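Local structure of phosphatidylinositol transfer protein SFH5 (Saccharomyces cerevisiae, 6W32) at residues T180-Y185 / Y220-P225; Y106-N111 / V151-R156. The protein binds and transfers phosphatidylinositol between membranes, regulates plasma-membrane PtdIns(4,5)P2 homeostasis, and carries heme b, with a possible role in organic oxidant-induced stress responses. One frame throughout, in Å; residues are numbered along the deposited sequence.

In the fold
From the N terminus, the chain runs through the helices up to 101-106 and enters the loop 106-111, which contact 2 ties to the start of helix 151-166; that closes a loop holding the antiparallel strands 118-122 and 132-136. Helix 151-166 then leads on to strand 179-184, where contact 1 opens. It closes through helix 195-211 onto strand 216-222, making a beta-alpha-beta unit at the heme. The two contacts therefore follow in series, neither nested nor crossed, with centres about 22 Å apart. Contact 1 joins neighbouring parallel strands inside the CRAL-TRIO sheet, while contact 2 fastens a surface loop to a helix whose F154 also touches the heme.

Contact 1. Residues T180-Y185 / Y220-P225; sequences TQVHDY and YFVNVP. With HEM (protoporphyrin IX containing Fe), chain D.
The Y185 ring lays one face over the porphyrin and turns an edge to F221, with CE2 3.7 Å from F221 CD1; V224 CG2 lies at the same edge. F221 in turn directs its own edge at the face of H183 in an offset edge-to-face pair, planes at 74°, while F247 adds another edge-to-face partner to F221. These rings hang from adjacent parallel strands, whose short axes diverge by 18°. The strands are laced by Y220 N to Q181 O, H183 N to Y220 O, V222 N to H183 O (2.9 Å) and Y185 N to V222 O. On the sheet face opposite H183 and F221, V182 packs its CG2 on Y220 CB, and T180 CG2 meets the edge of the Y220 ring. Beyond the last bridge, N223 ND2 makes a weak bond to D184 OD1, which also accepts from K186 N.

With CG anti to its carbonyl carbon (chi1 -65°), the Y185 ring swings off the strand end over the porphyrin, bringing OH to the heme iron at 2.3 Å as proximal ligand. H183 ND1 is modelled too close to that OH for their hydrogen bond to be trusted; its NE2 gives a weak bond to heme O2A (3.1 Å). Y138, K219 and R158 also hydrogen-bond the heme. Direct binding of the phenol oxygen to iron is consistent with a tyrosinate ligand.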
ATOM      1  N   THR A 180      -3.291   6.971  -2.260  1.00 43.19           N
ATOM      2  CA  THR A 180      -4.017   7.642  -1.199  1.00 45.67           C
ATOM      3  C   THR A 180      -4.985   6.639  -0.590  1.00 45.82           C
ATOM      4  O   THR A 180      -5.377   5.668  -1.248  1.00 51.84           O
ATOM      5  CB  THR A 180      -4.705   8.898  -1.735  1.00 45.98           C
ATOM      6  OG1 THR A 180      -3.685   9.828  -2.143  1.00 46.32           O
ATOM      7  CG2 THR A 180      -5.606   9.547  -0.694  1.00 39.70           C
ATOM      8  N   GLN A 181      -5.316   6.828   0.689  1.00 37.85           N
ATOM      9  CA  GLN A 181      -6.095   5.842   1.410  1.00 38.34           C
ATOM     10  C   GLN A 181      -7.117   6.555   2.266  1.00 38.55           C
ATOM     11  O   GLN A 181      -6.807   7.596   2.840  1.00 45.98           O
ATOM     12  CB  GLN A 181      -5.183   4.954   2.272  1.00 42.00           C
ATOM     13  CG  GLN A 181      -4.265   4.068   1.437  1.00 44.53           C
ATOM     14  CD  GLN A 181      -3.186   3.371   2.241  1.00 42.08           C
ATOM     15  OE1 GLN A 181      -2.066   3.169   1.758  1.00 41.13           O
ATOM     16  NE2 GLN A 181      -3.515   2.995   3.466  1.00 40.01           N
ATOM     17  N   VAL A 182      -8.336   6.030   2.330  1.00 34.56           N
ATOM     18  CA  VAL A 182      -9.339   6.563   3.241  1.00 42.35           C
ATOM     19  C   VAL A 182      -9.805   5.449   4.160  1.00 40.62           C
ATOM     20  O   VAL A 182     -10.070   4.334   3.702  1.00 43.08           O
ATOM     21  CB  VAL A 182     -10.558   7.183   2.515  1.00 45.48           C
ATOM     22  CG1 VAL A 182     -11.726   7.435   3.496  1.00 38.28           C
ATOM     23  CG2 VAL A 182     -10.192   8.464   1.898  1.00 46.02           C
ATOM     24  N   HIS A 183      -9.929   5.768   5.444  1.00 37.01           N
ATOM     25  CA  HIS A 183     -10.713   4.982   6.379  1.00 43.84           C
ATOM     26  C   HIS A 183     -12.011   5.722   6.658  1.00 51.22           C
ATOM     27  O   HIS A 183     -12.018   6.959   6.796  1.00 51.53           O
ATOM     28  CB  HIS A 183      -9.969   4.749   7.689  1.00 44.08           C
ATOM     29  CG  HIS A 183      -8.820   3.806   7.558  1.00 45.40           C
ATOM     30  ND1 HIS A 183      -8.116   3.332   8.642  1.00 43.12           N
ATOM     31  CD2 HIS A 183      -8.248   3.252   6.461  1.00 44.19           C
ATOM     32  CE1 HIS A 183      -7.163   2.519   8.219  1.00 44.32           C
ATOM     33  NE2 HIS A 183      -7.213   2.465   6.899  1.00 43.83           N
ATOM     34  N   ASP A 184     -13.106   4.982   6.573  1.00 46.67           N
ATOM     35  CA  ASP A 184     -14.379   5.474   7.027  1.00 50.75           C
ATOM     36  C   ASP A 184     -14.645   4.734   8.310  1.00 48.27           C
ATOM     37  O   ASP A 184     -14.796   3.513   8.329  1.00 51.00           O
ATOM     38  CB  ASP A 184     -15.473   5.176   6.002  1.00 50.83           C
ATOM     39  CG  ASP A 184     -16.832   5.688   6.436  1.00 51.95           C
ATOM     40  OD1 ASP A 184     -16.925   6.278   7.533  1.00 45.26           O
ATOM     41  OD2 ASP A 184     -17.808   5.500   5.679  1.00 47.72           O
ATOM     42  N   TYR A 185     -14.704   5.495   9.387  1.00 44.70           N
ATOM     43  CA  TYR A 185     -15.080   4.963  10.675  1.00 43.69           C
ATOM     44  C   TYR A 185     -16.493   5.346  11.066  1.00 49.19           C
ATOM     45  O   TYR A 185     -16.809   5.365  12.268  1.00 51.32           O
ATOM     46  CB  TYR A 185     -14.088   5.456  11.715  1.00 47.52           C
ATOM     47  CG  TYR A 185     -12.701   4.925  11.484  1.00 47.23           C
ATOM     48  CD1 TYR A 185     -12.445   3.572  11.596  1.00 47.60           C
ATOM     49  CD2 TYR A 185     -11.646   5.768  11.187  1.00 43.80           C
ATOM     50  CE1 TYR A 185     -11.187   3.064  11.390  1.00 48.05           C
ATOM     51  CE2 TYR A 185     -10.382   5.270  10.998  1.00 48.15           C
ATOM     52  CZ  TYR A 185     -10.158   3.903  11.109  1.00 49.49           C
ATOM     53  OH  TYR A 185      -8.909   3.356  10.911  1.00 48.91           O
ATOM     54  N   TYR A 220      -6.677   9.718   4.766  1.00 47.78           N
ATOM     55  CA  TYR A 220      -7.764  10.466   5.386  1.00 46.87           C
ATOM     56  C   TYR A 220      -8.563   9.527   6.270  1.00 45.37           C
ATOM     57  O   TYR A 220      -8.870   8.402   5.871  1.00 44.98           O
ATOM     58  CB  TYR A 220      -8.698  11.119   4.345  1.00 46.25           C
ATOM     59  CG  TYR A 220      -7.964  12.032   3.410  1.00 46.64           C
ATOM     60  CD1 TYR A 220      -7.462  11.550   2.214  1.00 46.75           C
ATOM     61  CD2 TYR A 220      -7.701  13.360   3.753  1.00 49.30           C
ATOM     62  CE1 TYR A 220      -6.737  12.355   1.367  1.00 42.60           C
ATOM     63  CE2 TYR A 220      -6.990  14.191   2.891  1.00 45.91           C
ATOM     64  CZ  TYR A 220      -6.510  13.652   1.697  1.00 46.77           C
ATOM     65  OH  TYR A 220      -5.794  14.401   0.809  1.00 54.94           O
ATOM     66  N   PHE A 221      -8.916  10.008   7.457  1.00 46.55           N
ATOM     67  CA  PHE A 221      -9.646   9.236   8.453  1.00 46.20           C
ATOM     68  C   PHE A 221     -10.932   9.997   8.688  1.00 45.74           C
ATOM     69  O   PHE A 221     -10.920  10.977   9.434  1.00 47.83           O
ATOM     70  CB  PHE A 221      -8.845   9.110   9.745  1.00 42.83           C
ATOM     71  CG  PHE A 221      -7.518   8.465   9.564  1.00 45.58           C
ATOM     72  CD1 PHE A 221      -7.346   7.120   9.856  1.00 47.09           C
ATOM     73  CD2 PHE A 221      -6.431   9.193   9.097  1.00 45.70           C
ATOM     74  CE1 PHE A 221      -6.110   6.501   9.715  1.00 42.01           C
ATOM     75  CE2 PHE A 221      -5.193   8.580   8.941  1.00 49.05           C
ATOM     76  CZ  PHE A 221      -5.033   7.215   9.258  1.00 44.84           C
ATOM     77  N   VAL A 222     -12.037   9.572   8.078  1.00 46.40           N
ATOM     78  CA  VAL A 222     -13.232  10.411   8.058  1.00 46.84           C
ATOM     79  C   VAL A 222     -14.339   9.815   8.923  1.00 44.61           C
ATOM     80  O   VAL A 222     -14.385   8.622   9.199  1.00 48.37           O
ATOM     81  CB  VAL A 222     -13.727  10.660   6.620  1.00 44.78           C
ATOM     82  CG1 VAL A 222     -12.533  10.973   5.728  1.00 43.08           C
ATOM     83  CG2 VAL A 222     -14.499   9.474   6.107  1.00 47.80           C
ATOM     84  N   ASN A 223     -15.224  10.690   9.380  1.00 46.28           N
ATOM     85  CA  ASN A 223     -16.380  10.343  10.188  1.00 44.27           C
ATOM     86  C   ASN A 223     -15.969   9.814  11.555  1.00 47.52           C
ATOM     87  O   ASN A 223     -16.525   8.840  12.058  1.00 46.97           O
ATOM     88  CB  ASN A 223     -17.280   9.375   9.443  1.00 43.63           C
ATOM     89  CG  ASN A 223     -18.041  10.082   8.376  1.00 48.42           C
ATOM     90  OD1 ASN A 223     -18.498  11.208   8.596  1.00 57.15           O
ATOM     91  ND2 ASN A 223     -18.141   9.488   7.207  1.00 45.52           N
ATOM     92  N   VAL A 224     -15.042  10.536  12.181  1.00 49.27           N
ATOM     93  CA  VAL A 224     -14.384  10.240  13.451  1.00 46.32           C
ATOM     94  C   VAL A 224     -14.811  11.302  14.462  1.00 49.59           C
ATOM     95  O   VAL A 224     -14.329  12.438  14.398  1.00 47.17           O
ATOM     96  CB  VAL A 224     -12.855  10.242  13.298  1.00 44.14           C
ATOM     97  CG1 VAL A 224     -12.169   9.623  14.509  1.00 50.69           C
ATOM     98  CG2 VAL A 224     -12.432   9.578  12.015  1.00 42.96           C
ATOM     99  N   PRO A 225     -15.665  10.982  15.415  1.00 52.89           N
ATOM    100  CA  PRO A 225     -15.924  11.909  16.534  1.00 47.20           C
ATOM    101  C   PRO A 225     -14.663  12.391  17.261  1.00 50.66           C
ATOM    102  O   PRO A 225     -13.638  11.710  17.206  1.00 52.86           O
ATOM    103  CB  PRO A 225     -16.806  11.069  17.465  1.00 48.10           C
ATOM    104  CG  PRO A 225     -17.506  10.106  16.549  1.00 55.06           C
ATOM    105  CD  PRO A 225     -16.536   9.789  15.435  1.00 55.39           C
TER
HETATM  106  CHA HEM D 301      -4.807   2.176  11.356  1.00 52.04           C
HETATM  107  CHB HEM D 301      -8.660  -0.590  12.073  1.00 50.11           C
HETATM  108  CHC HEM D 301     -10.683   2.961  14.657  1.00 48.15           C
HETATM  109  CHD HEM D 301      -6.995   5.931  13.506  1.00 43.55           C
HETATM  110  C1A HEM D 301      -5.692   1.131  11.331  1.00 50.88           C
HETATM  111  C2A HEM D 301      -5.399  -0.133  10.723  1.00 46.50           C
HETATM  112  C3A HEM D 301      -6.453  -0.946  10.938  1.00 48.65           C
HETATM  113  C4A HEM D 301      -7.434  -0.163  11.672  1.00 46.92           C
HETATM  114  CMA HEM D 301      -6.710  -2.412  10.511  1.00 41.29           C
HETATM  115  CAA HEM D 301      -4.022  -0.354  10.077  1.00 44.41           C
HETATM  116  CBA HEM D 301      -3.931  -0.398   8.570  1.00 42.80           C
HETATM  117  CGA HEM D 301      -5.150  -0.073   7.795  1.00 45.79           C
HETATM  118  O1A HEM D 301      -6.024  -0.996   7.833  1.00 50.90           O
HETATM  119  O2A HEM D 301      -4.846   0.502   6.698  1.00 45.65           O
HETATM  120  C1B HEM D 301      -9.515   0.102  12.880  1.00 47.66           C
HETATM  121  C2B HEM D 301     -10.743  -0.421  13.411  1.00 47.62           C
HETATM  122  C3B HEM D 301     -11.315   0.547  14.129  1.00 52.75           C
HETATM  123  C4B HEM D 301     -10.456   1.730  14.077  1.00 54.80           C
HETATM  124  CMB HEM D 301     -11.245  -1.855  13.139  1.00 56.58           C
HETATM  125  CAB HEM D 301     -12.666   0.462  14.871  1.00 54.14           C
HETATM  126  CBB HEM D 301     -12.784   0.790  16.145  1.00 61.44           C
HETATM  127  C1C HEM D 301      -9.903   4.101  14.586  1.00 50.77           C
HETATM  128  C2C HEM D 301     -10.141   5.430  15.194  1.00 53.49           C
HETATM  129  C3C HEM D 301      -9.110   6.241  14.869  1.00 50.13           C
HETATM  130  C4C HEM D 301      -8.186   5.475  14.045  1.00 48.51           C
HETATM  131  CMC HEM D 301     -11.369   5.839  16.050  1.00 47.60           C
HETATM  132  CAC HEM D 301      -8.935   7.732  15.267  1.00 56.98           C
HETATM  133  CBC HEM D 301      -8.504   8.659  14.380  1.00 48.62           C
HETATM  134  C1D HEM D 301      -6.032   5.199  12.868  1.00 47.15           C
HETATM  135  C2D HEM D 301      -4.718   5.653  12.479  1.00 46.26           C
HETATM  136  C3D HEM D 301      -4.049   4.437  11.832  1.00 44.33           C
HETATM  137  C4D HEM D 301      -5.025   3.403  11.889  1.00 44.67           C
HETATM  138  CMD HEM D 301      -4.085   7.036  12.652  1.00 44.31           C
HETATM  139  CAD HEM D 301      -2.673   4.269  11.177  1.00 38.12           C
HETATM  140  CBD HEM D 301      -2.915   4.169   9.667  1.00 37.27           C
HETATM  141  CGD HEM D 301      -1.576   4.121   8.974  1.00 40.15           C
HETATM  142  O1D HEM D 301      -1.553   3.879   7.722  1.00 40.94           O
HETATM  143  O2D HEM D 301      -0.540   4.062   9.720  1.00 30.80           O
HETATM  144  NA  HEM D 301      -6.927   1.085  11.914  1.00 48.39           N
HETATM  145  NB  HEM D 301      -9.368   1.406  13.303  1.00 53.57           N
HETATM  146  NC  HEM D 301      -8.725   4.208  13.936  1.00 47.56           N
HETATM  147  ND  HEM D 301      -6.168   3.844  12.513  1.00 48.78           N
HETATM  148 FE   HEM D 301      -7.849   2.672  12.827  1.00 53.17          FE

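Contact 2. Residues Y106-N111 / V151-R156; sequences YKEVHN and VDKFVR
E108 crosses R156 at about a right angle and sets its carboxylate against the NE and NH1 edge of the guanidinium, the planes 20° apart and nearly coplanar; R156 thus grips side-on. OE1 receives R156 NE at 2.7 Å and OE2 receives R156 NH1 at 3.1 Å, each through a syn lone pair. NH1 has OE2 in its guanidinium plane, whereas OE1 is tilted 18° out of it. A weak bond from NE to OE2 accompanies the pair. The anti lone pair of OE1 is taken by K153 NZ, 3.2 Å away, which completes a three-residue salt-bridge network. The bend of R156 at chi3 (90°) turns its NE and NH1 edge to the acid; K153 bends earlier, at chi2, and brings its amine across the E108 side chain.

Next to this network, H110 reaches the helix backbone: its CE1 lies 3.6 Å from R156 O, while its NE2 is hydrogen-bonded to C104 O in helix 101-106. S103 OG bonds to E108 OE2, and F99 makes a cation-pi contact with R156. The contact thus sits at the surface, between the loop after helix 101-106 and the first turns of helix 151-166. Two basic groups sharing one carboxylate should favour the ionised form of E108, and the two-nitrogen grip would limit rotation of both flat groups.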
ATOM      1  N   TYR A 106      -4.443 -11.989  -5.386  1.00 57.19           N
ATOM      2  CA  TYR A 106      -4.913 -12.572  -6.642  1.00 64.61           C
ATOM      3  C   TYR A 106      -5.286 -14.056  -6.567  1.00 62.54           C
ATOM      4  O   TYR A 106      -5.793 -14.610  -7.557  1.00 57.82           O
ATOM      5  CB  TYR A 106      -3.851 -12.371  -7.728  1.00 61.33           C
ATOM      6  CG  TYR A 106      -3.498 -10.933  -7.945  1.00 61.93           C
ATOM      7  CD1 TYR A 106      -4.486  -9.959  -8.057  1.00 66.44           C
ATOM      8  CD2 TYR A 106      -2.177 -10.531  -8.026  1.00 67.14           C
ATOM      9  CE1 TYR A 106      -4.156  -8.622  -8.267  1.00 64.22           C
ATOM     10  CE2 TYR A 106      -1.841  -9.192  -8.208  1.00 64.76           C
ATOM     11  CZ  TYR A 106      -2.833  -8.253  -8.337  1.00 62.45           C
ATOM     12  OH  TYR A 106      -2.479  -6.946  -8.540  1.00 69.65           O
ATOM     13  N   LYS A 107      -5.052 -14.705  -5.448  1.00 59.09           N
ATOM     14  CA  LYS A 107      -5.307 -16.133  -5.330  1.00 59.95           C
ATOM     15  C   LYS A 107      -6.122 -16.515  -4.108  1.00 60.53           C
ATOM     16  O   LYS A 107      -6.973 -17.384  -4.212  1.00 70.58           O
ATOM     17  CB  LYS A 107      -3.967 -16.929  -5.324  1.00 57.32           C
ATOM     18  CG  LYS A 107      -3.328 -17.065  -6.727  1.00 65.32           C
ATOM     19  CD  LYS A 107      -1.887 -17.673  -6.763  1.00 68.97           C
ATOM     20  CE  LYS A 107      -1.767 -19.092  -6.181  1.00 71.87           C
ATOM     21  NZ  LYS A 107      -1.536 -19.141  -4.684  1.00 71.33           N
ATOM     22  N   GLU A 108      -5.903 -15.888  -2.961  1.00 60.30           N
ATOM     23  CA  GLU A 108      -6.476 -16.427  -1.732  1.00 62.76           C
ATOM     24  C   GLU A 108      -7.935 -16.005  -1.588  1.00 59.23           C
ATOM     25  O   GLU A 108      -8.386 -15.032  -2.182  1.00 62.78           O
ATOM     26  CB  GLU A 108      -5.650 -15.983  -0.516  1.00 59.33           C
ATOM     27  CG  GLU A 108      -4.149 -16.307  -0.676  1.00 58.26           C
ATOM     28  CD  GLU A 108      -3.273 -15.837   0.497  1.00 61.47           C
ATOM     29  OE1 GLU A 108      -3.775 -15.750   1.656  1.00 59.48           O
ATOM     30  OE2 GLU A 108      -2.058 -15.602   0.266  1.00 61.34           O
ATOM     31  N   VAL A 109      -8.687 -16.767  -0.829  1.00 58.74           N
ATOM     32  CA  VAL A 109     -10.078 -16.429  -0.580  1.00 58.91           C
ATOM     33  C   VAL A 109     -10.150 -15.726   0.757  1.00 57.57           C
ATOM     34  O   VAL A 109      -9.421 -16.073   1.691  1.00 56.70           O
ATOM     35  CB  VAL A 109     -10.994 -17.668  -0.628  1.00 64.15           C
ATOM     36  CG1 VAL A 109     -10.844 -18.361  -1.967  1.00 66.15           C
ATOM     37  CG2 VAL A 109     -10.675 -18.636   0.500  1.00 68.45           C
ATOM     38  N   HIS A 110     -10.993 -14.705   0.844  1.00 67.14           N
ATOM     39  CA  HIS A 110     -11.078 -13.917   2.066  1.00 66.95           C
ATOM     40  C   HIS A 110     -12.511 -13.861   2.536  1.00 60.54           C
ATOM     41  O   HIS A 110     -13.426 -13.789   1.713  1.00 67.61           O
ATOM     42  CB  HIS A 110     -10.544 -12.494   1.864  1.00 58.17           C
ATOM     43  CG  HIS A 110      -9.117 -12.460   1.445  1.00 52.54           C
ATOM     44  ND1 HIS A 110      -8.091 -12.837   2.286  1.00 52.28           N
ATOM     45  CD2 HIS A 110      -8.546 -12.152   0.255  1.00 52.15           C
ATOM     46  CE1 HIS A 110      -6.945 -12.743   1.633  1.00 57.17           C
ATOM     47  NE2 HIS A 110      -7.193 -12.325   0.400  1.00 52.51           N
ATOM     48  N   ASN A 111     -12.686 -13.879   3.858  1.00 53.03           N
ATOM     49  CA  ASN A 111     -14.005 -13.768   4.460  1.00 63.75           C
ATOM     50  C   ASN A 111     -14.845 -12.732   3.720  1.00 69.29           C
ATOM     51  O   ASN A 111     -14.356 -11.664   3.342  1.00 67.79           O
ATOM     52  CB  ASN A 111     -13.860 -13.414   5.942  1.00 63.20           C
ATOM     53  CG  ASN A 111     -15.195 -13.368   6.672  1.00 74.61           C
ATOM     54  OD1 ASN A 111     -16.068 -12.577   6.323  1.00 73.11           O
ATOM     55  ND2 ASN A 111     -15.360 -14.222   7.690  1.00 78.89           N
ATOM     56  N   VAL A 151      -6.336 -12.921  13.569  1.00 58.80           N
ATOM     57  CA  VAL A 151      -5.546 -11.787  13.125  1.00 53.03           C
ATOM     58  C   VAL A 151      -4.896 -12.083  11.789  1.00 55.71           C
ATOM     59  O   VAL A 151      -4.971 -11.281  10.858  1.00 58.07           O
ATOM     60  CB  VAL A 151      -4.498 -11.437  14.190  1.00 62.09           C
ATOM     61  CG1 VAL A 151      -3.476 -10.464  13.642  1.00 56.71           C
ATOM     62  CG2 VAL A 151      -5.195 -10.891  15.420  1.00 61.65           C
ATOM     63  N   ASP A 152      -4.255 -13.243  11.663  1.00 64.38           N
ATOM     64  CA  ASP A 152      -3.482 -13.510  10.451  1.00 62.56           C
ATOM     65  C   ASP A 152      -4.355 -13.506   9.205  1.00 59.18           C
ATOM     66  O   ASP A 152      -3.914 -13.061   8.136  1.00 56.87           O
ATOM     67  CB  ASP A 152      -2.735 -14.825  10.583  1.00 61.20           C
ATOM     68  CG  ASP A 152      -2.098 -14.979  11.946  1.00 81.50           C
ATOM     69  OD1 ASP A 152      -2.403 -15.987  12.642  1.00 88.65           O
ATOM     70  OD2 ASP A 152      -1.320 -14.060  12.331  1.00 80.05           O
ATOM     71  N   LYS A 153      -5.595 -13.981   9.297  1.00 57.34           N
ATOM     72  CA  LYS A 153      -6.347 -13.970   8.049  1.00 60.21           C
ATOM     73  C   LYS A 153      -6.795 -12.564   7.682  1.00 55.25           C
ATOM     74  O   LYS A 153      -6.844 -12.223   6.495  1.00 54.26           O
ATOM     75  CB  LYS A 153      -7.516 -14.956   8.078  1.00 63.28           C
ATOM     76  CG  LYS A 153      -7.209 -16.189   7.155  1.00 78.11           C
ATOM     77  CD  LYS A 153      -6.991 -15.818   5.627  1.00 73.75           C
ATOM     78  CE  LYS A 153      -6.132 -16.882   4.837  1.00 77.18           C
ATOM     79  NZ  LYS A 153      -6.259 -16.857   3.319  1.00 66.64           N
ATOM     80  N   PHE A 154      -7.079 -11.717   8.669  1.00 55.79           N
ATOM     81  CA  PHE A 154      -7.315 -10.306   8.366  1.00 54.83           C
ATOM     82  C   PHE A 154      -6.116  -9.698   7.646  1.00 53.39           C
ATOM     83  O   PHE A 154      -6.238  -9.221   6.513  1.00 52.19           O
ATOM     84  CB  PHE A 154      -7.609  -9.527   9.642  1.00 52.67           C
ATOM     85  CG  PHE A 154      -8.042  -8.124   9.399  1.00 56.03           C
ATOM     86  CD1 PHE A 154      -9.385  -7.799   9.357  1.00 61.65           C
ATOM     87  CD2 PHE A 154      -7.109  -7.114   9.230  1.00 60.21           C
ATOM     88  CE1 PHE A 154      -9.792  -6.487   9.143  1.00 58.58           C
ATOM     89  CE2 PHE A 154      -7.499  -5.817   9.009  1.00 50.55           C
ATOM     90  CZ  PHE A 154      -8.847  -5.507   8.958  1.00 56.87           C
ATOM     91  N   VAL A 155      -4.940  -9.721   8.291  1.00 50.77           N
ATOM     92  CA  VAL A 155      -3.744  -9.135   7.695  1.00 41.76           C
ATOM     93  C   VAL A 155      -3.540  -9.641   6.284  1.00 42.32           C
ATOM     94  O   VAL A 155      -3.035  -8.928   5.419  1.00 44.76           O
ATOM     95  CB  VAL A 155      -2.511  -9.413   8.559  1.00 40.65           C
ATOM     96  CG1 VAL A 155      -1.270  -8.938   7.847  1.00 41.30           C
ATOM     97  CG2 VAL A 155      -2.629  -8.717   9.872  1.00 42.87           C
ATOM     98  N   ARG A 156      -3.915 -10.882   6.017  1.00 52.84           N
ATOM     99  CA  ARG A 156      -3.748 -11.355   4.650  1.00 49.44           C
ATOM    100  C   ARG A 156      -4.782 -10.715   3.734  1.00 51.01           C
ATOM    101  O   ARG A 156      -4.462 -10.338   2.600  1.00 52.36           O
ATOM    102  CB  ARG A 156      -3.813 -12.868   4.602  1.00 47.71           C
ATOM    103  CG  ARG A 156      -2.602 -13.558   5.144  1.00 44.29           C
ATOM    104  CD  ARG A 156      -2.480 -14.976   4.499  1.00 49.11           C
ATOM    105  NE  ARG A 156      -1.702 -14.988   3.262  1.00 39.59           N
ATOM    106  CZ  ARG A 156      -0.375 -15.028   3.264  1.00 44.40           C
ATOM    107  NH1 ARG A 156       0.306 -15.021   2.117  1.00 39.32           N
ATOM    108  NH2 ARG A 156       0.265 -15.068   4.443  1.00 40.88           N
TER